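Local coordinates for protein metallocarboxypeptidase (Trypanosoma cruzi, PDB 3DWC) that probably releases C-terminal amino acids other than proline from peptides, as a metal-dependent peptidase of the M32 family, at residues R292-H297 with F420-L425; S301-M306 with A431-C436; R438-E443 with L459-E464; T483-T486 with E490-R493. All coordinates share one frame; numbering follows the deposited sequence.

Contact 1 of 4, residues R292-H297 with F420-L425; sequences RSLGVH and FPTYSL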
loop_
_atom_site.group_PDB
_atom_site.type_symbol
_atom_site.label_atom_id
_atom_site.label_comp_id
_atom_site.label_asym_id
_atom_site.label_seq_id
_atom_site.Cartn_x
_atom_site.Cartn_y
_atom_site.Cartn_z
ATOM N N ARG B 292 7.501 -3.141 24.029
ATOM C CA ARG B 292 7.004 -3.401 25.368
ATOM C C ARG B 292 5.952 -2.373 25.777
ATOM O O ARG B 292 4.970 -2.718 26.406
ATOM C CB ARG B 292 8.177 -3.469 26.367
ATOM C CG ARG B 292 7.794 -3.475 27.840
ATOM C CD ARG B 292 7.227 -4.805 28.271
ATOM N NE ARG B 292 5.826 -4.925 27.896
ATOM C CZ ARG B 292 5.113 -6.038 28.081
ATOM N NH1 ARG B 292 5.659 -7.098 28.665
ATOM N NH2 ARG B 292 3.861 -6.078 27.686
ATOM N N SER B 293 6.156 -1.111 25.421
ATOM C CA SER B 293 5.208 -0.060 25.781
ATOM C C SER B 293 5.481 1.180 24.955
ATOM O O SER B 293 6.523 1.270 24.266
ATOM C CB SER B 293 5.292 0.274 27.287
ATOM O OG SER B 293 6.383 1.131 27.558
ATOM N N LEU B 294 4.575 2.161 25.047
ATOM C CA LEU B 294 4.774 3.402 24.323
ATOM C C LEU B 294 5.873 4.208 24.948
ATOM O O LEU B 294 6.580 4.919 24.247
ATOM C CB LEU B 294 3.511 4.251 24.236
ATOM C CG LEU B 294 2.647 4.122 22.986
ATOM C CD1 LEU B 294 2.345 2.652 22.584
ATOM C CD2 LEU B 294 1.311 4.866 23.212
ATOM N N GLY B 295 6.044 4.089 26.267
ATOM C CA GLY B 295 7.153 4.738 26.945
ATOM C C GLY B 295 8.485 4.087 26.554
ATOM O O GLY B 295 9.490 4.770 26.323
ATOM N N VAL B 296 8.516 2.770 26.481
ATOM C CA VAL B 296 9.720 2.134 25.959
ATOM C C VAL B 296 9.962 2.511 24.492
ATOM O O VAL B 296 11.078 2.859 24.151
ATOM C CB VAL B 296 9.759 0.600 26.222
ATOM C CG1 VAL B 296 11.016 -0.027 25.582
ATOM C CG2 VAL B 296 9.665 0.342 27.713
ATOM N N HIS B 297 8.913 2.614 23.677
ATOM C CA HIS B 297 9.072 2.984 22.258
ATOM C C HIS B 297 9.602 4.416 22.108
ATOM O O HIS B 297 10.606 4.662 21.408
ATOM C CB HIS B 297 7.744 2.816 21.519
ATOM C CG HIS B 297 7.887 2.179 20.184
ATOM N ND1 HIS B 297 8.837 2.581 19.274
ATOM C CD2 HIS B 297 7.295 1.084 19.658
ATOM C CE1 HIS B 297 8.759 1.818 18.198
ATOM N NE2 HIS B 297 7.831 0.897 18.408
ATOM N N PHE B 420 -0.984 10.643 26.865
ATOM C CA PHE B 420 0.002 11.706 27.032
ATOM C C PHE B 420 1.196 11.383 27.963
ATOM O O PHE B 420 2.340 11.630 27.599
ATOM C CB PHE B 420 -0.670 12.980 27.520
ATOM C CG PHE B 420 -1.354 13.797 26.432
ATOM C CD1 PHE B 420 -0.658 14.244 25.333
ATOM C CD2 PHE B 420 -2.677 14.156 26.557
ATOM C CE1 PHE B 420 -1.270 15.013 24.358
ATOM C CE2 PHE B 420 -3.311 14.955 25.588
ATOM C CZ PHE B 420 -2.599 15.374 24.490
ATOM N N PRO B 421 0.953 10.842 29.166
ATOM C CA PRO B 421 2.066 10.660 30.071
ATOM C C PRO B 421 3.226 9.861 29.507
ATOM O O PRO B 421 4.375 10.031 29.936
ATOM C CB PRO B 421 1.426 9.897 31.250
ATOM C CG PRO B 421 0.031 10.175 31.180
ATOM C CD PRO B 421 -0.310 10.387 29.774
ATOM N N THR B 422 2.937 8.985 28.548
ATOM C CA THR B 422 3.958 8.077 28.003
ATOM C C THR B 422 5.118 8.816 27.308
ATOM O O THR B 422 6.197 8.297 27.214
ATOM C CB THR B 422 3.333 7.040 27.038
ATOM O OG1 THR B 422 2.970 7.676 25.807
ATOM C CG2 THR B 422 2.123 6.349 27.706
ATOM N N TYR B 423 4.862 10.009 26.799
ATOM C CA TYR B 423 5.895 10.831 26.206
ATOM C C TYR B 423 7.006 11.135 27.181
ATOM O O TYR B 423 8.176 10.913 26.860
ATOM C CB TYR B 423 5.302 12.164 25.738
ATOM C CG TYR B 423 4.418 12.109 24.537
ATOM C CD1 TYR B 423 4.943 12.018 23.260
ATOM C CD2 TYR B 423 3.026 12.313 24.662
ATOM C CE1 TYR B 423 4.074 12.015 22.090
ATOM C CE2 TYR B 423 2.164 12.302 23.529
ATOM C CZ TYR B 423 2.697 12.169 22.263
ATOM O OH TYR B 423 1.831 12.185 21.201
ATOM N N SER B 424 6.666 11.616 28.378
ATOM C CA SER B 424 7.714 11.930 29.371
ATOM C C SER B 424 8.307 10.673 29.915
ATOM O O SER B 424 9.495 10.667 30.212
ATOM C CB SER B 424 7.204 12.826 30.514
ATOM O OG SER B 424 6.777 14.112 30.049
ATOM N N LEU B 425 7.518 9.588 30.051
ATOM C CA LEU B 425 8.123 8.288 30.405
ATOM C C LEU B 425 9.178 7.882 29.380
ATOM O O LEU B 425 10.242 7.337 29.719
ATOM C CB LEU B 425 7.060 7.178 30.522
ATOM C CG LEU B 425 5.933 7.369 31.523
ATOM C CD1 LEU B 425 4.917 6.200 31.370
ATOM C CD2 LEU B 425 6.438 7.544 33.013
#
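Leu294 and Gly295, in the first turn of helix 294-309, meet Thr422 and Leu425 on the first turns of helix 421-441, in a buried junction not far from the cobalt ion. The side-chain contact is small. Leu294 CB makes the closest approach, 3.8 Å from Thr422 OG1 and 4.0 Å from Thr422 CB, so the leucine touches the threonine mainly through the base of its side chain; Leu294 CD2 comes only marginally near Thr422 OG1, at 4.2 Å. Backbone proximity carries the rest: the CA atoms of Gly295 and Thr422 come within 4.7 Å, Gly295 CA is 3.7 Å from Thr422 O, and Leu425 CB stands 4.3 Å from Gly295 CA. Glycine, having no side chain, permits this spacing.

Polar bonds do not cross between the two sides. Ser293 is the N-cap of helix 294-309, its OG accepting from Val296 N at 2.9 Å with a nearly straight N-H...O angle of 172°. Glu163 adds to this end, pairing with both Ser293 OG and Gly295 N. On the other helix, a chi1 of 73° sets Thr422 OG1 between its own N and carbonyl carbon, where it bonds to Tyr419 O.

With no hydrogen bond crossing the interface, and with the polar groups named here finding their partners away from it, the two helix starts are joined by close backbone approach and van der Waals contact.

Contact 2 of 4, residues S301-M306 with A431-C436; sequences SLFAEM and AQLMSC
Phe303 is the residue of 301-306 that bridges to Leu433 and Met434, joining the middle of helix 294-309 to that of helix 421-441. Ahead of it, Ser301 faces helix 259-276, touching the cobalt ligands His267 and His271, so this helix packs against the metal-bearing helix on one flank and helix 421-441 on another.

At Phe303 itself, CG stands anti to the backbone N (chi1 -171°), which sends the ring out toward the second helix. Its leading rim, CD1, CE1 and CZ, does the touching. CD1 of Phe303 meets the methyl Leu433 CD1 at 3.8 Å, in an oblique approach. CE1 reaches the backbone: Met434 N lies 3.4 Å from Phe303 CE1, at the ring edge and in the ring plane. CZ of Phe303 has Met434 CE at 3.5 Å. The methionine chain bends at chi2 and chi3, bringing its sulfur back toward the ring; Met434 SD is 4.9 Å from the Phe303 centroid and 50° off the ring normal, a Met-aromatic contact in which the sulfur lies obliquely to the ring.

Farther along, in the pi-type turn of 303-306, Glu305 turns to the active-site side, where OE1 bonds to His267 ND1 and OE2 pairs with Arg310. Glu305 is thus a second-shell residue that can fix the rotation of a metal-binding imidazole.

No hydrogen bond links the two segments. Their cohesion rests on dispersion between an aromatic rim, a leucine methyl and the S-methyl end of a methionine, all buried, and the approach of CE1 to Met434 N shows the ring pressed close to the helix backbone.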
loop_
_atom_site.group_PDB
_atom_site.type_symbol
_atom_site.label_atom_id
_atom_site.label_comp_id
_atom_site.label_asym_id
_atom_site.label_seq_id
_atom_site.Cartn_x
_atom_site.Cartn_y
_atom_site.Cartn_z
ATOM N N SER B 301 12.882 6.434 20.377
ATOM C CA SER B 301 12.912 7.581 19.476
ATOM C C SER B 301 13.736 8.720 20.082
ATOM O O SER B 301 14.507 9.437 19.396
ATOM C CB SER B 301 11.491 8.031 19.196
ATOM O OG SER B 301 10.833 8.234 20.418
ATOM N N LEU B 302 13.532 8.938 21.366
ATOM C CA LEU B 302 14.172 10.065 22.063
ATOM C C LEU B 302 15.613 9.805 22.439
ATOM O O LEU B 302 16.417 10.726 22.581
ATOM C CB LEU B 302 13.345 10.501 23.262
ATOM C CG LEU B 302 11.977 11.081 22.892
ATOM C CD1 LEU B 302 11.155 11.342 24.157
ATOM C CD2 LEU B 302 12.079 12.337 22.068
ATOM N N PHE B 303 15.969 8.563 22.578
ATOM C CA PHE B 303 17.380 8.219 22.667
ATOM C C PHE B 303 18.128 8.695 21.406
ATOM O O PHE B 303 19.179 9.358 21.484
ATOM C CB PHE B 303 17.491 6.718 22.849
ATOM C CG PHE B 303 18.872 6.256 23.173
ATOM C CD1 PHE B 303 19.264 6.081 24.469
ATOM C CD2 PHE B 303 19.770 5.996 22.155
ATOM C CE1 PHE B 303 20.553 5.628 24.768
ATOM C CE2 PHE B 303 21.052 5.493 22.424
ATOM C CZ PHE B 303 21.449 5.330 23.747
ATOM N N ALA B 304 17.530 8.415 20.243
ATOM C CA ALA B 304 18.067 8.860 18.969
ATOM C C ALA B 304 18.059 10.369 18.853
ATOM O O ALA B 304 19.090 10.993 18.649
ATOM C CB ALA B 304 17.283 8.203 17.731
ATOM N N GLU B 305 16.887 10.951 18.965
ATOM C CA GLU B 305 16.722 12.361 18.801
ATOM C C GLU B 305 17.411 13.191 19.848
ATOM O O GLU B 305 18.155 14.118 19.506
ATOM C CB GLU B 305 15.226 12.726 18.762
ATOM C CG GLU B 305 15.027 14.121 18.357
ATOM C CD GLU B 305 13.647 14.667 18.628
ATOM O OE1 GLU B 305 12.722 13.925 18.972
ATOM O OE2 GLU B 305 13.514 15.877 18.474
ATOM N N MET B 306 17.142 12.897 21.125
ATOM C CA MET B 306 17.551 13.809 22.202
ATOM C C MET B 306 18.913 13.476 22.753
ATOM O O MET B 306 19.756 14.359 22.918
ATOM C CB MET B 306 16.518 13.842 23.341
ATOM C CG MET B 306 15.102 14.273 22.916
ATOM S SD MET B 306 15.178 15.923 22.228
ATOM C CE MET B 306 13.463 16.451 22.185
ATOM N N ALA B 431 16.975 8.750 28.865
ATOM C CA ALA B 431 18.030 9.310 29.702
ATOM C C ALA B 431 18.663 8.234 30.533
ATOM O O ALA B 431 19.846 8.205 30.639
ATOM C CB ALA B 431 17.449 10.427 30.629
ATOM N N GLN B 432 17.843 7.358 31.108
ATOM C CA GLN B 432 18.275 6.219 31.890
ATOM C C GLN B 432 19.142 5.238 31.061
ATOM O O GLN B 432 20.136 4.753 31.512
ATOM C CB GLN B 432 17.073 5.490 32.485
ATOM C CG GLN B 432 17.469 4.388 33.522
ATOM C CD GLN B 432 16.351 4.046 34.511
ATOM O OE1 GLN B 432 15.588 4.914 34.902
ATOM N NE2 GLN B 432 16.293 2.778 34.958
ATOM N N LEU B 433 18.686 4.903 29.874
ATOM C CA LEU B 433 19.437 4.028 28.971
ATOM C C LEU B 433 20.806 4.589 28.560
ATOM O O LEU B 433 21.802 3.868 28.553
ATOM C CB LEU B 433 18.577 3.804 27.701
ATOM C CG LEU B 433 18.349 2.418 27.095
ATOM C CD1 LEU B 433 18.171 2.575 25.557
ATOM C CD2 LEU B 433 19.377 1.265 27.437
ATOM N N MET B 434 20.833 5.847 28.190
ATOM C CA MET B 434 22.082 6.537 27.834
ATOM C C MET B 434 23.005 6.645 29.018
ATOM O O MET B 434 24.204 6.448 28.844
ATOM C CB MET B 434 21.839 7.938 27.224
ATOM C CG MET B 434 23.111 8.654 26.767
ATOM S SD MET B 434 24.153 7.689 25.612
ATOM C CE MET B 434 23.413 8.246 24.033
ATOM N N SER B 435 22.477 6.880 30.226
ATOM C CA SER B 435 23.344 6.871 31.409
ATOM C C SER B 435 24.075 5.570 31.562
ATOM O O SER B 435 25.221 5.578 31.839
ATOM C CB SER B 435 22.578 7.118 32.736
ATOM O OG SER B 435 22.120 8.440 32.720
ATOM N N CYS B 436 23.346 4.461 31.478
ATOM C CA CYS B 436 23.909 3.125 31.491
ATOM C C CYS B 436 24.930 2.875 30.381
ATOM O O CYS B 436 26.037 2.349 30.613
ATOM C CB CYS B 436 22.766 2.098 31.364
ATOM S SG CYS B 436 23.374 0.415 31.330
#

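Contact 3 of 4, residues R438-E443 with L459-E464; sequences RRELGE and LAKQNE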
loop_
_atom_site.group_PDB
_atom_site.type_symbol
_atom_site.label_atom_id
_atom_site.label_comp_id
_atom_site.label_asym_id
_atom_site.label_seq_id
_atom_site.Cartn_x
_atom_site.Cartn_y
_atom_site.Cartn_z
ATOM N N ARG B 438 26.721 5.011 28.840
ATOM C CA ARG B 438 27.940 5.821 29.033
ATOM C C ARG B 438 28.783 5.248 30.191
ATOM O O ARG B 438 30.014 5.221 30.143
ATOM C CB ARG B 438 27.593 7.294 29.312
ATOM C CG ARG B 438 27.270 8.118 28.068
ATOM C CD ARG B 438 26.570 9.457 28.419
ATOM N NE ARG B 438 26.358 10.234 27.194
ATOM C CZ ARG B 438 27.338 10.794 26.497
ATOM N NH1 ARG B 438 27.056 11.432 25.392
ATOM N NH2 ARG B 438 28.590 10.716 26.910
ATOM N N ARG B 439 28.088 4.738 31.200
ATOM C CA ARG B 439 28.703 3.992 32.283
ATOM C C ARG B 439 29.442 2.771 31.776
ATOM O O ARG B 439 30.562 2.475 32.171
ATOM C CB ARG B 439 27.596 3.492 33.222
ATOM C CG ARG B 439 27.720 3.932 34.616
ATOM C CD ARG B 439 27.126 2.918 35.545
ATOM N NE ARG B 439 25.686 2.816 35.364
ATOM C CZ ARG B 439 25.021 1.726 34.985
ATOM N NH1 ARG B 439 25.649 0.571 34.716
ATOM N NH2 ARG B 439 23.696 1.796 34.897
ATOM N N GLU B 440 28.781 2.018 30.909
ATOM C CA GLU B 440 29.398 0.778 30.406
ATOM C C GLU B 440 30.507 0.971 29.381
ATOM O O GLU B 440 31.558 0.337 29.433
ATOM C CB GLU B 440 28.317 -0.098 29.800
ATOM C CG GLU B 440 27.416 -0.683 30.856
ATOM C CD GLU B 440 26.340 -1.590 30.286
ATOM O OE1 GLU B 440 26.360 -1.928 29.076
ATOM O OE2 GLU B 440 25.468 -1.978 31.071
ATOM N N LEU B 441 30.249 1.811 28.401
ATOM C CA LEU B 441 31.194 2.024 27.298
ATOM C C LEU B 441 32.246 3.101 27.634
ATOM O O LEU B 441 33.327 3.106 27.064
ATOM C CB LEU B 441 30.393 2.480 26.072
ATOM C CG LEU B 441 30.048 1.566 24.898
ATOM C CD1 LEU B 441 30.118 0.077 25.152
ATOM C CD2 LEU B 441 28.803 1.999 24.193
ATOM N N GLY B 442 31.894 4.040 28.515
ATOM C CA GLY B 442 32.785 5.131 28.869
ATOM C C GLY B 442 32.325 6.423 28.204
ATOM O O GLY B 442 31.895 6.440 27.079
ATOM N N GLU B 443 32.475 7.519 28.904
ATOM C CA GLU B 443 31.999 8.811 28.446
ATOM C C GLU B 443 32.682 9.271 27.160
ATOM O O GLU B 443 32.015 9.689 26.209
ATOM C CB GLU B 443 32.206 9.838 29.559
ATOM C CG GLU B 443 31.227 9.574 30.749
ATOM C CD GLU B 443 29.861 10.112 30.468
ATOM O OE1 GLU B 443 29.768 10.947 29.546
ATOM O OE2 GLU B 443 28.899 9.723 31.166
ATOM N N LEU B 459 24.291 1.358 19.220
ATOM C CA LEU B 459 23.110 0.666 18.728
ATOM C C LEU B 459 23.129 -0.776 19.227
ATOM O O LEU B 459 22.085 -1.303 19.565
ATOM C CB LEU B 459 22.994 0.714 17.182
ATOM C CG LEU B 459 22.986 2.107 16.533
ATOM C CD1 LEU B 459 23.122 2.018 15.027
ATOM C CD2 LEU B 459 21.707 2.871 16.977
ATOM N N ALA B 460 24.313 -1.392 19.324
ATOM C CA ALA B 460 24.409 -2.749 19.818
ATOM C C ALA B 460 23.953 -2.899 21.265
ATOM O O ALA B 460 23.284 -3.869 21.618
ATOM C CB ALA B 460 25.819 -3.303 19.662
ATOM N N LYS B 461 24.304 -1.937 22.098
ATOM C CA LYS B 461 23.822 -1.923 23.505
ATOM C C LYS B 461 22.303 -1.785 23.578
ATOM O O LYS B 461 21.662 -2.415 24.409
ATOM C CB LYS B 461 24.415 -0.753 24.284
ATOM C CG LYS B 461 25.834 -0.878 24.678
ATOM C CD LYS B 461 26.024 -1.873 25.847
ATOM C CE LYS B 461 27.521 -2.145 26.109
ATOM N NZ LYS B 461 27.722 -3.043 27.285
ATOM N N GLN B 462 21.742 -0.937 22.733
ATOM C CA GLN B 462 20.255 -0.788 22.647
ATOM C C GLN B 462 19.566 -2.106 22.233
ATOM O O GLN B 462 18.493 -2.464 22.725
ATOM C CB GLN B 462 19.868 0.263 21.633
ATOM C CG GLN B 462 20.042 1.706 22.084
ATOM C CD GLN B 462 19.533 2.675 21.086
ATOM O OE1 GLN B 462 20.286 3.103 20.169
ATOM N NE2 GLN B 462 18.245 3.113 21.259
ATOM N N ASN B 463 20.225 -2.821 21.334
ATOM C CA ASN B 463 19.682 -4.031 20.783
ATOM C C ASN B 463 19.698 -5.084 21.852
ATOM O O ASN B 463 18.695 -5.775 22.050
ATOM C CB ASN B 463 20.473 -4.432 19.544
ATOM C CG ASN B 463 19.864 -5.643 18.779
ATOM O OD1 ASN B 463 18.657 -5.769 18.619
ATOM N ND2 ASN B 463 20.738 -6.509 18.290
ATOM N N GLU B 464 20.824 -5.199 22.547
ATOM C CA GLU B 464 20.978 -6.153 23.615
ATOM C C GLU B 464 20.030 -5.851 24.763
ATOM O O GLU B 464 19.407 -6.751 25.302
ATOM C CB GLU B 464 22.455 -6.227 24.137
ATOM C CG GLU B 464 22.562 -6.434 25.712
ATOM C CD GLU B 464 23.947 -6.111 26.284
ATOM O OE1 GLU B 464 24.939 -6.668 25.723
ATOM O OE2 GLU B 464 24.055 -5.340 27.311
#
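Glu440 and Lys461 form an interhelical salt bridge in this mainly helical M32 fold, tying the last turn of helix 421-441 to helix 456-467 at the protein surface. Their side chains approach at a slant. Glu440 is straight past CG, whereas Lys461 bends once at chi2 (-74°) and then runs straight to its ammonium. Lys461 NZ meets OE1 of Glu440 from the anti side of the carboxylate, 30° out of its plane, at a modelled 2.5 Å; that separation is unusually short, and the exact value is doubtful. OE2 of the same carboxylate pairs with Lys465, so two lysines serve the two oxygens.

Glu464 brings a second negative group near, its OE2 4.5 Å from Glu440 OE1, a repulsion the lysines probably offset. Inside 438-443, Arg438 NH2 and Glu443 OE1 (2.9 Å) form a salt bridge whose hydrogen-bond geometry is weak, around the helix end, where Gly442 leaves helical geometry with a positive phi. Arg438 NH1 also bridges to Asp447.

Leu441 supplies the apolar half. It and Lys461 run antiparallel alongside one another, so the leucine lies against the lysine's methylenes: Leu441 CD1 rests 3.5 Å from Lys461 CE.

Contact 4 of 4, residues T483-T486 with E490-R493; sequences TGET and EHYR. With SO4 (sulfate ion), chain S.
The His491 imidazole and the Glu485 carboxylate meet edge-on, their planes 81° apart. The glutamate approaches at the NE2 edge of the ring, and no atom of 483-486 lies over either ring face. Glu485 OE2 sits practically in the ring plane, 2.6 Å from His491 NE2. The approach is well centred, since Glu485 OE2 is almost equally far from the two carbons beside NE2, His491 CE1 (3.5 Å) and His491 CD2 (3.7 Å). NE2 is the donor: the N-H...O angle is 172°, and the hydrogen arrives nearly in line with the CD-OE2 bond. This is a His-carboxylate hydrogen bond, short and straight, and the nearby carboxylate would probably stabilise a positively charged imidazole.

Torsions explain the reach. Glu485 CG lies between the backbone N and the carbonyl carbon (chi1 64°), and the chain then extends fully toward helix 490-501, while His491 comes from the opposite direction. The other carboxylate oxygen, OE1, accepts from Asn488 ND2, so OE2 is held by the helix and OE1 by the connecting loop, and the group's rotation is restrained.

One residue on, Thr486 N points to a sulfate ion, probably from the crystallisation liquor. It bonds to sulfate O3, whose position is uncertain, and weakly to O2. Arg480 NH2 also binds the ion.

In the fold, 483-486 follows helix 475-483; Gly484 is the first residue to leave helical geometry, with positive phi, and the Glu485-His491 bond closes the loop into helix 490-501. Helix 421-441 backs this loop, with Gln432 touching both Glu485 and His491, and Ser435 packing on the histidine.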
loop_
_atom_site.group_PDB
_atom_site.type_symbol
_atom_site.label_atom_id
_atom_site.label_comp_id
_atom_site.label_asym_id
_atom_site.label_seq_id
_atom_site.Cartn_x
_atom_site.Cartn_y
_atom_site.Cartn_z
ATOM N N THR B 483 19.464 -1.757 32.874
ATOM C CA THR B 483 20.084 -0.550 33.424
ATOM C C THR B 483 20.338 -0.644 34.925
ATOM O O THR B 483 20.864 0.288 35.507
ATOM C CB THR B 483 19.164 0.700 33.198
ATOM O OG1 THR B 483 17.980 0.568 33.999
ATOM C CG2 THR B 483 18.802 0.876 31.702
ATOM N N GLY B 484 19.918 -1.724 35.564
ATOM C CA GLY B 484 20.207 -1.911 36.965
ATOM C C GLY B 484 19.066 -1.543 37.891
ATOM O O GLY B 484 19.129 -1.838 39.066
ATOM N N GLU B 485 18.033 -0.885 37.382
ATOM C CA GLU B 485 16.932 -0.465 38.225
ATOM C C GLU B 485 15.676 -0.223 37.386
ATOM O O GLU B 485 15.723 -0.154 36.158
ATOM C CB GLU B 485 17.294 0.830 38.981
ATOM C CG GLU B 485 17.519 2.019 38.058
ATOM C CD GLU B 485 17.989 3.284 38.754
ATOM O OE1 GLU B 485 17.644 3.523 39.924
ATOM O OE2 GLU B 485 18.696 4.067 38.097
ATOM N N THR B 486 14.560 -0.093 38.094
ATOM C CA THR B 486 13.279 0.273 37.524
ATOM C C THR B 486 13.291 1.765 37.020
ATOM O O THR B 486 14.215 2.489 37.295
ATOM C CB THR B 486 12.191 -0.058 38.609
ATOM O OG1 THR B 486 10.932 -0.256 37.973
ATOM C CG2 THR B 486 12.050 1.011 39.640
ATOM N N GLU B 490 15.443 10.498 38.006
ATOM C CA GLU B 490 16.633 11.272 38.350
ATOM C C GLU B 490 17.615 11.388 37.195
ATOM O O GLU B 490 18.285 12.389 37.076
ATOM C CB GLU B 490 17.342 10.704 39.588
ATOM C CG GLU B 490 16.493 10.695 40.846
ATOM C CD GLU B 490 15.883 12.044 41.205
ATOM O OE1 GLU B 490 16.608 13.075 41.216
ATOM O OE2 GLU B 490 14.658 12.043 41.495
ATOM N N HIS B 491 17.695 10.361 36.348
ATOM C CA HIS B 491 18.514 10.437 35.147
ATOM C C HIS B 491 18.093 11.553 34.173
ATOM O O HIS B 491 18.946 12.250 33.621
ATOM C CB HIS B 491 18.563 9.075 34.439
ATOM C CG HIS B 491 18.980 7.951 35.330
ATOM N ND1 HIS B 491 20.282 7.774 35.747
ATOM C CD2 HIS B 491 18.259 6.976 35.931
ATOM C CE1 HIS B 491 20.348 6.717 36.532
ATOM N NE2 HIS B 491 19.132 6.222 36.671
ATOM N N TYR B 492 16.781 11.754 34.019
ATOM C CA TYR B 492 16.246 12.782 33.104
ATOM C C TYR B 492 16.578 14.140 33.689
ATOM O O TYR B 492 17.022 15.015 32.991
ATOM C CB TYR B 492 14.725 12.577 32.995
ATOM C CG TYR B 492 13.943 13.402 31.996
ATOM C CD1 TYR B 492 14.452 13.732 30.730
ATOM C CD2 TYR B 492 12.650 13.781 32.287
ATOM C CE1 TYR B 492 13.686 14.428 29.813
ATOM C CE2 TYR B 492 11.883 14.498 31.365
ATOM C CZ TYR B 492 12.404 14.811 30.144
ATOM O OH TYR B 492 11.613 15.517 29.266
ATOM N N ARG B 493 16.377 14.305 34.991
ATOM C CA ARG B 493 16.758 15.538 35.678
ATOM C C ARG B 493 18.250 15.900 35.475
ATOM O O ARG B 493 18.572 17.025 35.160
ATOM C CB ARG B 493 16.453 15.397 37.197
ATOM C CG ARG B 493 16.791 16.614 38.015
ATOM C CD ARG B 493 16.552 16.434 39.535
ATOM N NE ARG B 493 16.806 17.696 40.204
ATOM C CZ ARG B 493 16.485 18.017 41.458
ATOM N NH1 ARG B 493 15.901 17.167 42.288
ATOM N NH2 ARG B 493 16.778 19.230 41.883
HETATM S S SO4 S . 14.428 -1.213 41.713
HETATM O O1 SO4 S . 13.097 -1.747 42.028
HETATM O O2 SO4 S . 15.146 -2.090 40.791
HETATM O O3 SO4 S . 14.248 0.147 41.203
HETATM O O4 SO4 S . 15.256 -1.150 42.919
#

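Contacts 1 and 2 join the same two helices, 294-309 and 421-441, with centres 13 Å apart; they touch where Leu302 CD1 lies 4.0 Å from Tyr423 O. Helix 421-441 then runs outward into contact 3, whose centre is 10 Å from that of contact 2; Gln462 links the pair, its OE1 being 3.4 Å from Phe303 CE2. Gln432 of contact 2 also reaches contact 4, with NE2 probably hydrogen-bonded to Thr483 OG1 at 2.9 Å. Distance from the metal grows from contact 1 to contact 2, both buried: the Leu294 side chain is about 8 Å from the cobalt ion and that of Phe303 about 11 Å. Contacts 3 and 4 lie at the surface.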